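Local coordinates for protein acetone carboxylase alpha subunit (Xanthobacter autotrophicus Py2, PDB 5M45) that is an alpha subunit of the hydantoinase B/oxoprolinase family, present in more than one copy in a six-chain assembly, and binds a manganese ion, at residues 137-143 against 200-206; 154-158 against 169-173; 556-562 against 598-604. One frame throughout, in Å; residues are numbered along the deposited sequence.

Interaction 1 of 3, residues 137-143 against 200-206; sequences DIFCNND and SITCRKV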
loop_
_atom_site.group_PDB
_atom_site.type_symbol
_atom_site.label_atom_id
_atom_site.label_comp_id
_atom_site.label_asym_id
_atom_site.label_seq_id
_atom_site.Cartn_x
_atom_site.Cartn_y
_atom_site.Cartn_z
ATOM N N ASP A 137 15.277 -18.625 7.411
ATOM C CA ASP A 137 14.355 -17.500 7.245
ATOM C C ASP A 137 14.468 -16.913 5.826
ATOM O O ASP A 137 15.497 -17.060 5.170
ATOM C CB ASP A 137 14.625 -16.414 8.297
ATOM C CG ASP A 137 14.034 -16.741 9.660
ATOM O OD1 ASP A 137 13.283 -17.743 9.821
ATOM O OD2 ASP A 137 14.290 -15.957 10.590
ATOM N N ILE A 138 13.390 -16.278 5.380
ATOM C CA ILE A 138 13.370 -15.487 4.135
ATOM C C ILE A 138 12.847 -14.073 4.427
ATOM O O ILE A 138 11.738 -13.915 4.964
ATOM C CB ILE A 138 12.447 -16.142 3.069
ATOM C CG1 ILE A 138 12.904 -17.570 2.772
ATOM C CG2 ILE A 138 12.480 -15.341 1.760
ATOM C CD1 ILE A 138 11.908 -18.360 1.870
ATOM N N PHE A 139 13.647 -13.056 4.069
ATOM C CA PHE A 139 13.270 -11.650 4.181
ATOM C C PHE A 139 12.970 -11.055 2.798
ATOM O O PHE A 139 13.586 -11.434 1.807
ATOM C CB PHE A 139 14.362 -10.823 4.944
ATOM C CG PHE A 139 14.532 -11.223 6.387
ATOM C CD1 PHE A 139 13.760 -10.638 7.390
ATOM C CD2 PHE A 139 15.470 -12.188 6.758
ATOM C CE1 PHE A 139 13.909 -11.012 8.727
ATOM C CE2 PHE A 139 15.620 -12.582 8.091
ATOM C CZ PHE A 139 14.844 -12.000 9.083
ATOM N N CYS A 140 12.008 -10.141 2.726
ATOM C CA CYS A 140 11.740 -9.389 1.519
ATOM C C CYS A 140 11.751 -7.899 1.841
ATOM O O CYS A 140 11.320 -7.492 2.908
ATOM C CB CYS A 140 10.403 -9.840 0.902
ATOM S SG CYS A 140 9.966 -9.065 -0.682
ATOM N N ASN A 141 12.232 -7.091 0.902
ATOM C CA ASN A 141 12.355 -5.637 1.120
ATOM C C ASN A 141 12.364 -4.857 -0.182
ATOM O O ASN A 141 12.908 -5.338 -1.192
ATOM C CB ASN A 141 13.677 -5.365 1.880
ATOM C CG ASN A 141 13.954 -3.895 2.073
ATOM O OD1 ASN A 141 13.328 -3.234 2.910
ATOM N ND2 ASN A 141 14.857 -3.356 1.275
ATOM N N ASN A 142 11.741 -3.672 -0.174
ATOM C CA ASN A 142 11.906 -2.700 -1.270
ATOM C C ASN A 142 11.855 -1.231 -0.842
ATOM O O ASN A 142 11.709 -0.345 -1.706
ATOM C CB ASN A 142 10.890 -2.969 -2.393
ATOM C CG ASN A 142 9.479 -2.552 -2.011
ATOM O OD1 ASN A 142 9.235 -2.237 -0.848
ATOM N ND2 ASN A 142 8.557 -2.513 -2.984
ATOM N N ASP A 143 11.982 -0.945 0.457
ATOM C CA ASP A 143 11.650 0.368 1.011
ATOM C C ASP A 143 12.695 1.437 0.646
ATOM O O ASP A 143 13.847 1.374 1.097
ATOM C CB ASP A 143 11.535 0.208 2.550
ATOM C CG ASP A 143 11.059 1.452 3.273
ATOM O OD1 ASP A 143 10.738 2.501 2.613
ATOM O OD2 ASP A 143 10.981 1.359 4.518
ATOM N N SER A 200 4.967 -1.143 -0.558
ATOM C CA SER A 200 6.288 -0.875 0.031
ATOM C C SER A 200 6.464 -1.768 1.260
ATOM O O SER A 200 5.637 -1.734 2.189
ATOM C CB SER A 200 6.462 0.601 0.420
ATOM O OG SER A 200 7.826 0.907 0.803
ATOM N N ILE A 201 7.557 -2.547 1.252
ATOM C CA ILE A 201 7.825 -3.644 2.186
ATOM C C ILE A 201 9.125 -3.287 2.962
ATOM O O ILE A 201 10.171 -3.123 2.341
ATOM C CB ILE A 201 8.064 -4.940 1.377
ATOM C CG1 ILE A 201 6.883 -5.231 0.398
ATOM C CG2 ILE A 201 8.273 -6.127 2.293
ATOM C CD1 ILE A 201 7.333 -5.787 -0.968
ATOM N N THR A 202 9.068 -3.192 4.298
ATOM C CA THR A 202 10.254 -2.826 5.097
ATOM C C THR A 202 10.881 -4.031 5.810
ATOM O O THR A 202 10.449 -4.386 6.898
ATOM C CB THR A 202 9.927 -1.702 6.111
ATOM O OG1 THR A 202 9.410 -0.559 5.434
ATOM C CG2 THR A 202 11.182 -1.281 6.914
ATOM N N CYS A 203 11.880 -4.654 5.182
ATOM C CA CYS A 203 12.613 -5.810 5.760
ATOM C C CYS A 203 11.676 -6.838 6.459
ATOM O O CYS A 203 11.905 -7.288 7.598
ATOM C CB CYS A 203 13.721 -5.293 6.692
ATOM S SG CYS A 203 15.072 -4.432 5.829
ATOM N N ARG A 204 10.639 -7.250 5.720
ATOM C CA ARG A 204 9.610 -8.145 6.270
ATOM C C ARG A 204 10.092 -9.597 6.275
ATOM O O ARG A 204 10.667 -10.071 5.297
ATOM C CB ARG A 204 8.340 -7.994 5.453
ATOM C CG ARG A 204 7.170 -8.905 5.875
ATOM C CD ARG A 204 5.875 -8.548 5.176
ATOM N NE ARG A 204 4.832 -9.513 5.501
ATOM C CZ ARG A 204 3.550 -9.426 5.097
ATOM N NH1 ARG A 204 3.126 -8.397 4.373
ATOM N NH2 ARG A 204 2.686 -10.376 5.431
ATOM N N LYS A 205 9.856 -10.320 7.372
ATOM C CA LYS A 205 10.078 -11.770 7.355
ATOM C C LYS A 205 8.862 -12.429 6.662
ATOM O O LYS A 205 7.763 -12.458 7.217
ATOM C CB LYS A 205 10.292 -12.367 8.767
ATOM C CG LYS A 205 10.761 -13.834 8.721
ATOM C CD LYS A 205 10.917 -14.528 10.059
ATOM C CE LYS A 205 11.904 -13.779 10.936
ATOM N NZ LYS A 205 12.354 -14.554 12.124
ATOM N N VAL A 206 9.078 -12.931 5.448
ATOM C CA VAL A 206 8.018 -13.494 4.603
ATOM C C VAL A 206 8.033 -15.038 4.535
ATOM O O VAL A 206 7.142 -15.636 3.903
ATOM C CB VAL A 206 8.067 -12.934 3.177
ATOM C CG1 VAL A 206 7.818 -11.408 3.218
ATOM C CG2 VAL A 206 9.357 -13.287 2.417
HETATM O O HOH W 1 11.837 -17.816 12.009
HETATM O O HOH W 2 9.279 3.034 -0.450
#
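Lys205 lies across Phe139 and ends on Asp137, closing one end of the contact between 137-143 and 200-206. Its CB sits 3.9 Å from Phe139 CE1, and CG rides over one face of that ring. CD lies beside the carboxylate of Asp137, and the bend about CG-CD (chi3 -58°) turns CE toward it, 3.2 Å from Asp137 OD2. NZ then completes a salt bridge to Asp137 OD2 at 2.8 Å, coming from above the carboxylate plane. The ammonium is also held by the carbonyls of Pro131 and Gly132, while the backbone N of His134 donates to OD2. A water gives a short bond to Asp137 OD1 and takes only a weak one from NZ.

Next along, Cys140 and Arg204 form a hydrogen-bonded antiparallel pair through two backbone bonds, and Cys140 CB packs 3.8 Å from Val206 CG1. Cys203 adopts a left-handed backbone conformation, and beyond it two asparagine side chains carry on the cross-links. Asn141 OD1 accepts from Cys203 N at 3.0 Å. Asn142 OD1 takes the N-H of Ile201 at 2.7 Å in a nearly straight bond (169°), while its own backbone N donates to Ile201 O. The far end closes where Thr202 OG1 donates to Asp143 OD2 at 2.6 Å, again from above the carboxylate plane. Arg194 pairs with the other oxygen of Asp143, and Arg222 of the second subunit with OD2, so this corner is tied to the subunit interface. The whole is an antiparallel strand pair in an antiparallel sheet, strand 138-141 against strand 204-208, prolonged past its regular ladder by the side-chain amide oxygens of Asn141 and Asn142 standing in for backbone carbonyls.

Interaction 2 of 3, residues 154-158 against 169-173; sequences IHTIV and WVGGV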
loop_
_atom_site.group_PDB
_atom_site.type_symbol
_atom_site.label_atom_id
_atom_site.label_comp_id
_atom_site.label_asym_id
_atom_site.label_seq_id
_atom_site.Cartn_x
_atom_site.Cartn_y
_atom_site.Cartn_z
ATOM N N ILE A 154 12.547 -5.355 -6.210
ATOM C CA ILE A 154 12.249 -6.145 -5.030
ATOM C C ILE A 154 13.463 -6.994 -4.618
ATOM O O ILE A 154 14.043 -7.721 -5.467
ATOM C CB ILE A 154 11.052 -7.106 -5.275
ATOM C CG1 ILE A 154 9.827 -6.360 -5.866
ATOM C CG2 ILE A 154 10.708 -7.854 -3.999
ATOM C CD1 ILE A 154 9.215 -5.334 -4.945
ATOM N N HIS A 155 13.824 -6.905 -3.338
ATOM C CA HIS A 155 14.904 -7.712 -2.742
ATOM C C HIS A 155 14.363 -8.939 -1.965
ATOM O O HIS A 155 13.395 -8.801 -1.209
ATOM C CB HIS A 155 15.761 -6.924 -1.727
ATOM C CG HIS A 155 16.127 -5.540 -2.145
ATOM N ND1 HIS A 155 16.393 -4.545 -1.226
ATOM C CD2 HIS A 155 16.316 -4.988 -3.368
ATOM C CE1 HIS A 155 16.717 -3.428 -1.871
ATOM N NE2 HIS A 155 16.667 -3.674 -3.174
ATOM N N THR A 156 15.035 -10.092 -2.132
ATOM C CA THR A 156 14.904 -11.262 -1.260
ATOM C C THR A 156 16.285 -11.453 -0.610
ATOM O O THR A 156 17.306 -11.482 -1.300
ATOM C CB THR A 156 14.489 -12.527 -2.030
ATOM O OG1 THR A 156 13.194 -12.358 -2.615
ATOM C CG2 THR A 156 14.454 -13.767 -1.094
ATOM N N ILE A 157 16.310 -11.493 0.724
ATOM C CA ILE A 157 17.545 -11.574 1.534
ATOM C C ILE A 157 17.470 -12.809 2.497
ATOM O O ILE A 157 16.501 -12.974 3.238
ATOM C CB ILE A 157 17.753 -10.255 2.318
ATOM C CG1 ILE A 157 17.971 -9.054 1.375
ATOM C CG2 ILE A 157 18.956 -10.370 3.246
ATOM C CD1 ILE A 157 17.691 -7.714 2.064
ATOM N N VAL A 158 18.488 -13.680 2.445
ATOM C CA VAL A 158 18.544 -14.930 3.226
ATOM C C VAL A 158 19.873 -14.936 4.033
ATOM O O VAL A 158 20.951 -14.772 3.443
ATOM C CB VAL A 158 18.494 -16.156 2.296
ATOM C CG1 VAL A 158 18.697 -17.431 3.078
ATOM C CG2 VAL A 158 17.173 -16.171 1.530
ATOM N N TRP A 169 25.294 -13.242 4.407
ATOM C CA TRP A 169 23.959 -13.118 3.841
ATOM C C TRP A 169 24.056 -13.222 2.314
ATOM O O TRP A 169 25.116 -12.934 1.747
ATOM C CB TRP A 169 23.367 -11.735 4.160
ATOM C CG TRP A 169 23.398 -11.224 5.596
ATOM C CD1 TRP A 169 24.479 -10.746 6.281
ATOM C CD2 TRP A 169 22.286 -11.123 6.500
ATOM N NE1 TRP A 169 24.120 -10.345 7.543
ATOM C CE2 TRP A 169 22.780 -10.560 7.707
ATOM C CE3 TRP A 169 20.922 -11.431 6.409
ATOM C CZ2 TRP A 169 21.949 -10.291 8.798
ATOM C CZ3 TRP A 169 20.098 -11.159 7.517
ATOM C CH2 TRP A 169 20.615 -10.599 8.681
ATOM N N VAL A 170 22.944 -13.572 1.643
ATOM C CA VAL A 170 22.870 -13.465 0.186
ATOM C C VAL A 170 21.622 -12.652 -0.193
ATOM O O VAL A 170 20.518 -12.866 0.357
ATOM C CB VAL A 170 22.893 -14.835 -0.530
ATOM C CG1 VAL A 170 21.845 -15.772 0.009
ATOM C CG2 VAL A 170 22.706 -14.687 -2.036
ATOM N N GLY A 171 21.799 -11.715 -1.110
ATOM C CA GLY A 171 20.687 -10.904 -1.622
ATOM C C GLY A 171 20.454 -11.147 -3.099
ATOM O O GLY A 171 21.424 -11.285 -3.863
ATOM N N GLY A 172 19.180 -11.202 -3.491
ATOM C CA GLY A 172 18.778 -11.260 -4.902
ATOM C C GLY A 172 17.702 -10.239 -5.225
ATOM O O GLY A 172 16.756 -10.056 -4.441
ATOM N N VAL A 173 17.865 -9.526 -6.339
ATOM C CA VAL A 173 16.930 -8.471 -6.776
ATOM C C VAL A 173 16.416 -8.747 -8.179
ATOM O O VAL A 173 17.187 -9.215 -9.038
ATOM C CB VAL A 173 17.560 -7.070 -6.685
ATOM C CG1 VAL A 173 18.831 -6.968 -7.544
ATOM C CG2 VAL A 173 16.568 -5.968 -7.094
#
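Chi1 of -64° in Ile157 leaves CG2 trans to the amide nitrogen, and chi1 of -50° in Trp169 swings the indole beside its own backbone N; the two side chains cross slantwise, Ile157 CG2 lying 3.9 Å from Trp169 CE3. They belong to a beta hairpin, strand 153-162 running antiparallel to strand 165-175. Two hydrogen-bonded pairs hold it here. Thr156 and Gly172 exchange backbone bonds in both directions, the one from Thr156 N to Gly172 O being almost straight (172°) at 2.9 Å, and Val158 and Val170 do the same.

Ile157 and His155 share one face of the hairpin with Val173. The side chains of His155 and Val173 run alongside one another, and Val173 CG2 meets the rim of the imidazole level with the ring, 3.9 Å from His155 CD2. His111 meets the same imidazole ring at a steep angle. On the other face Val158 CB packs 4.1 Å from Val170 CG1, with helix 227-255 laid over both valines; Thr156 OG1 bonds to Arg237 of that helix. Gly171 and Gly172, opposite Ile157 and Thr156, add no side chain to either face.

The hairpin also builds the metal site: Asp153 on one strand and His175 on the other bind manganese together with His150, and the side chain of Val173 is about 7 Å from the ion. Close to that end, Val173 closes on the carbonyl of Ile154: CG2 packs 3.5 Å from Ile154 O, and CA makes a CA-H...O contact with it at 3.3 Å.

Interaction 3 of 3, residues 556-562 against 598-604; sequences SGYRFAA and QIKRDKQ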
loop_
_atom_site.group_PDB
_atom_site.type_symbol
_atom_site.label_atom_id
_atom_site.label_comp_id
_atom_site.label_asym_id
_atom_site.label_seq_id
_atom_site.Cartn_x
_atom_site.Cartn_y
_atom_site.Cartn_z
ATOM N N SER A 556 17.127 16.227 -27.193
ATOM C CA SER A 556 16.178 16.105 -26.088
ATOM C C SER A 556 14.895 15.387 -26.572
ATOM O O SER A 556 14.840 14.923 -27.711
ATOM C CB SER A 556 15.900 17.496 -25.483
ATOM O OG SER A 556 15.229 18.370 -26.394
ATOM N N GLY A 557 13.878 15.285 -25.713
ATOM C CA GLY A 557 12.728 14.407 -25.973
ATOM C C GLY A 557 11.508 15.128 -26.501
ATOM O O GLY A 557 11.382 16.355 -26.364
ATOM N N TYR A 558 10.611 14.355 -27.113
ATOM C CA TYR A 558 9.304 14.814 -27.535
ATOM C C TYR A 558 8.319 13.633 -27.577
ATOM O O TYR A 558 8.716 12.478 -27.491
ATOM C CB TYR A 558 9.365 15.553 -28.887
ATOM C CG TYR A 558 9.631 14.646 -30.095
ATOM C CD1 TYR A 558 10.920 14.284 -30.457
ATOM C CD2 TYR A 558 8.579 14.140 -30.860
ATOM C CE1 TYR A 558 11.163 13.448 -31.553
ATOM C CE2 TYR A 558 8.816 13.289 -31.966
ATOM C CZ TYR A 558 10.099 12.943 -32.308
ATOM O OH TYR A 558 10.335 12.091 -33.401
ATOM N N ARG A 559 7.038 13.980 -27.673
ATOM C CA ARG A 559 5.903 13.057 -27.722
ATOM C C ARG A 559 5.269 13.027 -29.113
ATOM O O ARG A 559 5.060 14.092 -29.719
ATOM C CB ARG A 559 4.819 13.549 -26.711
ATOM C CG ARG A 559 3.467 12.903 -26.833
ATOM C CD ARG A 559 2.510 13.217 -25.682
ATOM N NE ARG A 559 2.059 14.621 -25.587
ATOM C CZ ARG A 559 0.959 15.005 -24.917
ATOM N NH1 ARG A 559 0.148 14.119 -24.329
ATOM N NH2 ARG A 559 0.647 16.284 -24.841
ATOM N N PHE A 560 4.966 11.825 -29.602
ATOM C CA PHE A 560 4.009 11.587 -30.693
ATOM C C PHE A 560 3.030 10.479 -30.328
ATOM O O PHE A 560 3.446 9.359 -30.044
ATOM C CB PHE A 560 4.690 11.181 -32.022
ATOM C CG PHE A 560 3.711 10.883 -33.137
ATOM C CD1 PHE A 560 3.248 11.896 -33.962
ATOM C CD2 PHE A 560 3.266 9.564 -33.383
ATOM C CE1 PHE A 560 2.319 11.619 -34.988
ATOM C CE2 PHE A 560 2.370 9.286 -34.410
ATOM C CZ PHE A 560 1.888 10.320 -35.204
ATOM N N ALA A 561 1.738 10.811 -30.369
ATOM C CA ALA A 561 0.644 9.865 -30.228
ATOM C C ALA A 561 -0.507 10.255 -31.131
ATOM O O ALA A 561 -0.696 11.451 -31.422
ATOM C CB ALA A 561 0.164 9.812 -28.784
ATOM N N ALA A 562 -1.287 9.266 -31.572
ATOM C CA ALA A 562 -2.437 9.514 -32.462
ATOM C C ALA A 562 -3.667 8.673 -32.078
ATOM O O ALA A 562 -3.575 7.474 -31.940
ATOM C CB ALA A 562 -2.042 9.276 -33.930
ATOM N N GLN A 598 -6.793 12.605 -34.162
ATOM C CA GLN A 598 -6.383 13.566 -33.129
ATOM C C GLN A 598 -4.907 13.267 -32.829
ATOM O O GLN A 598 -4.610 12.239 -32.221
ATOM C CB GLN A 598 -7.234 13.407 -31.860
ATOM C CG GLN A 598 -6.944 14.483 -30.817
ATOM C CD GLN A 598 -6.936 14.076 -29.285
ATOM O OE1 GLN A 598 -7.207 12.931 -28.844
ATOM N NE2 GLN A 598 -6.644 15.091 -28.469
ATOM N N ILE A 599 -3.992 14.145 -33.267
ATOM C CA ILE A 599 -2.562 13.932 -33.101
ATOM C C ILE A 599 -2.020 14.824 -31.993
ATOM O O ILE A 599 -2.287 16.017 -31.980
ATOM C CB ILE A 599 -1.790 14.222 -34.405
ATOM C CG1 ILE A 599 -2.243 13.252 -35.500
ATOM C CG2 ILE A 599 -0.265 14.146 -34.183
ATOM C CD1 ILE A 599 -1.648 13.491 -36.852
ATOM N N LYS A 600 -1.243 14.248 -31.085
ATOM C CA LYS A 600 -0.469 15.014 -30.117
ATOM C C LYS A 600 1.027 14.906 -30.480
ATOM O O LYS A 600 1.610 13.814 -30.404
ATOM C CB LYS A 600 -0.746 14.509 -28.697
ATOM C CG LYS A 600 -2.195 14.801 -28.269
ATOM C CD LYS A 600 -2.411 14.557 -26.776
ATOM C CE LYS A 600 -3.858 14.814 -26.369
ATOM N NZ LYS A 600 -4.005 14.735 -24.863
ATOM N N ARG A 601 1.608 16.008 -30.943
ATOM C CA ARG A 601 3.011 16.081 -31.343
ATOM C C ARG A 601 3.597 17.344 -30.701
ATOM O O ARG A 601 3.302 18.464 -31.168
ATOM C CB ARG A 601 3.134 16.137 -32.884
ATOM C CG ARG A 601 4.535 16.423 -33.419
ATOM C CD ARG A 601 4.619 16.529 -34.938
ATOM N NE ARG A 601 4.515 15.240 -35.644
ATOM C CZ ARG A 601 5.480 14.338 -35.777
ATOM N NH1 ARG A 601 5.243 13.237 -36.461
ATOM N NH2 ARG A 601 6.674 14.495 -35.212
ATOM N N ASP A 602 4.366 17.182 -29.627
ATOM C CA ASP A 602 4.788 18.341 -28.822
ATOM C C ASP A 602 5.950 17.994 -27.903
ATOM O O ASP A 602 6.422 16.845 -27.923
ATOM C CB ASP A 602 3.586 18.932 -28.042
ATOM C CG ASP A 602 2.976 17.968 -27.040
ATOM O OD1 ASP A 602 3.620 17.017 -26.571
ATOM O OD2 ASP A 602 1.794 18.164 -26.673
ATOM N N LYS A 603 6.395 18.971 -27.088
ATOM C CA LYS A 603 7.496 18.760 -26.132
ATOM C C LYS A 603 7.128 18.101 -24.785
ATOM O O LYS A 603 7.994 17.946 -23.923
ATOM C CB LYS A 603 8.220 20.078 -25.837
ATOM C CG LYS A 603 9.008 20.685 -27.018
ATOM C CD LYS A 603 10.213 19.864 -27.417
ATOM C CE LYS A 603 11.292 19.720 -26.312
ATOM N NZ LYS A 603 12.491 18.974 -26.795
ATOM N N GLN A 604 5.885 17.683 -24.598
ATOM C CA GLN A 604 5.443 17.198 -23.301
ATOM C C GLN A 604 5.814 15.709 -23.113
ATOM O O GLN A 604 5.032 14.801 -23.394
ATOM C CB GLN A 604 3.926 17.467 -23.142
ATOM C CG GLN A 604 3.380 17.266 -21.738
ATOM C CD GLN A 604 4.063 18.139 -20.716
ATOM O OE1 GLN A 604 4.452 19.255 -21.015
ATOM N NE2 GLN A 604 4.204 17.641 -19.490
#
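An antiparallel strand pair at the margin of a five-stranded sheet, with an Asx turn where strand 598-602 ends, brings Arg559 against Asp602. The guanidinium grips the carboxylate side-on: NE donates to Asp602 OD1 at 3.0 Å and NH2 to the syn lone pair of OD2 at 2.9 Å. Asp602 OD1 also accepts Gln604 N at 3.1 Å from the opposite face of the carboxylate plane, which makes the Asx turn and so restrains the rotation of the carboxylate that Arg559 grips. Lys600 CD lies over one face of the Arg559 guanidinium, 3.6 Å from NH1, and Gln604 CG over the other. The nearby positive charges of Arg559 and Lys600 share Asp302 as a partner, and Lys600 has Glu610 as well, which would be expected to ease their proximity.

On the other side of the strands, a bend in Arg601 (chi3 -74°) sets one face of its guanidinium against Phe560 CD1, near the rim of the group, with NH1 3.5 Å from CD1 and the two planes 45° apart. Asp582 and Asp591 form salt bridges with this arginine, and Asp582 also takes the hydroxyl of Tyr558. Phe560 CE1 meets Ile599 CG2 at 3.7 Å. Where the strands end, Lys603 curls back so that NZ donates to Gly557 O at 2.9 Å and, weakly, to Ser556 OG; Lys603 NZ and Ser556 OG also bond to the backbone of a chain of another protein. Strand 598-602 is outermost in the sheet within this chain, and strand 559-563 lies between it and strand 617-621, whose Leu619 packs on Tyr558 and Phe560.

Interactions 1 and 2 work on one sheet: strands 138-141 and 153-162 are neighbours there, where the N-H groups of His155 and Ile157 probably donate to the carbonyls of Asn141 and Phe139, and the hairpin is nested in the loop that interaction 1 closes. Both are buried. The hairpin is held by backbone bonds and apolar packing and touches no other chain, whereas 137-143 against 200-206 adds charged and amide side chains and reaches the second subunit. Interaction 3 lies about 40 Å from either, between centres, in a separate sheet. Partly buried, it adds to its backbone ladder an arginine-aspartate salt bridge and guanidinium packing, and it meets the chain of another protein.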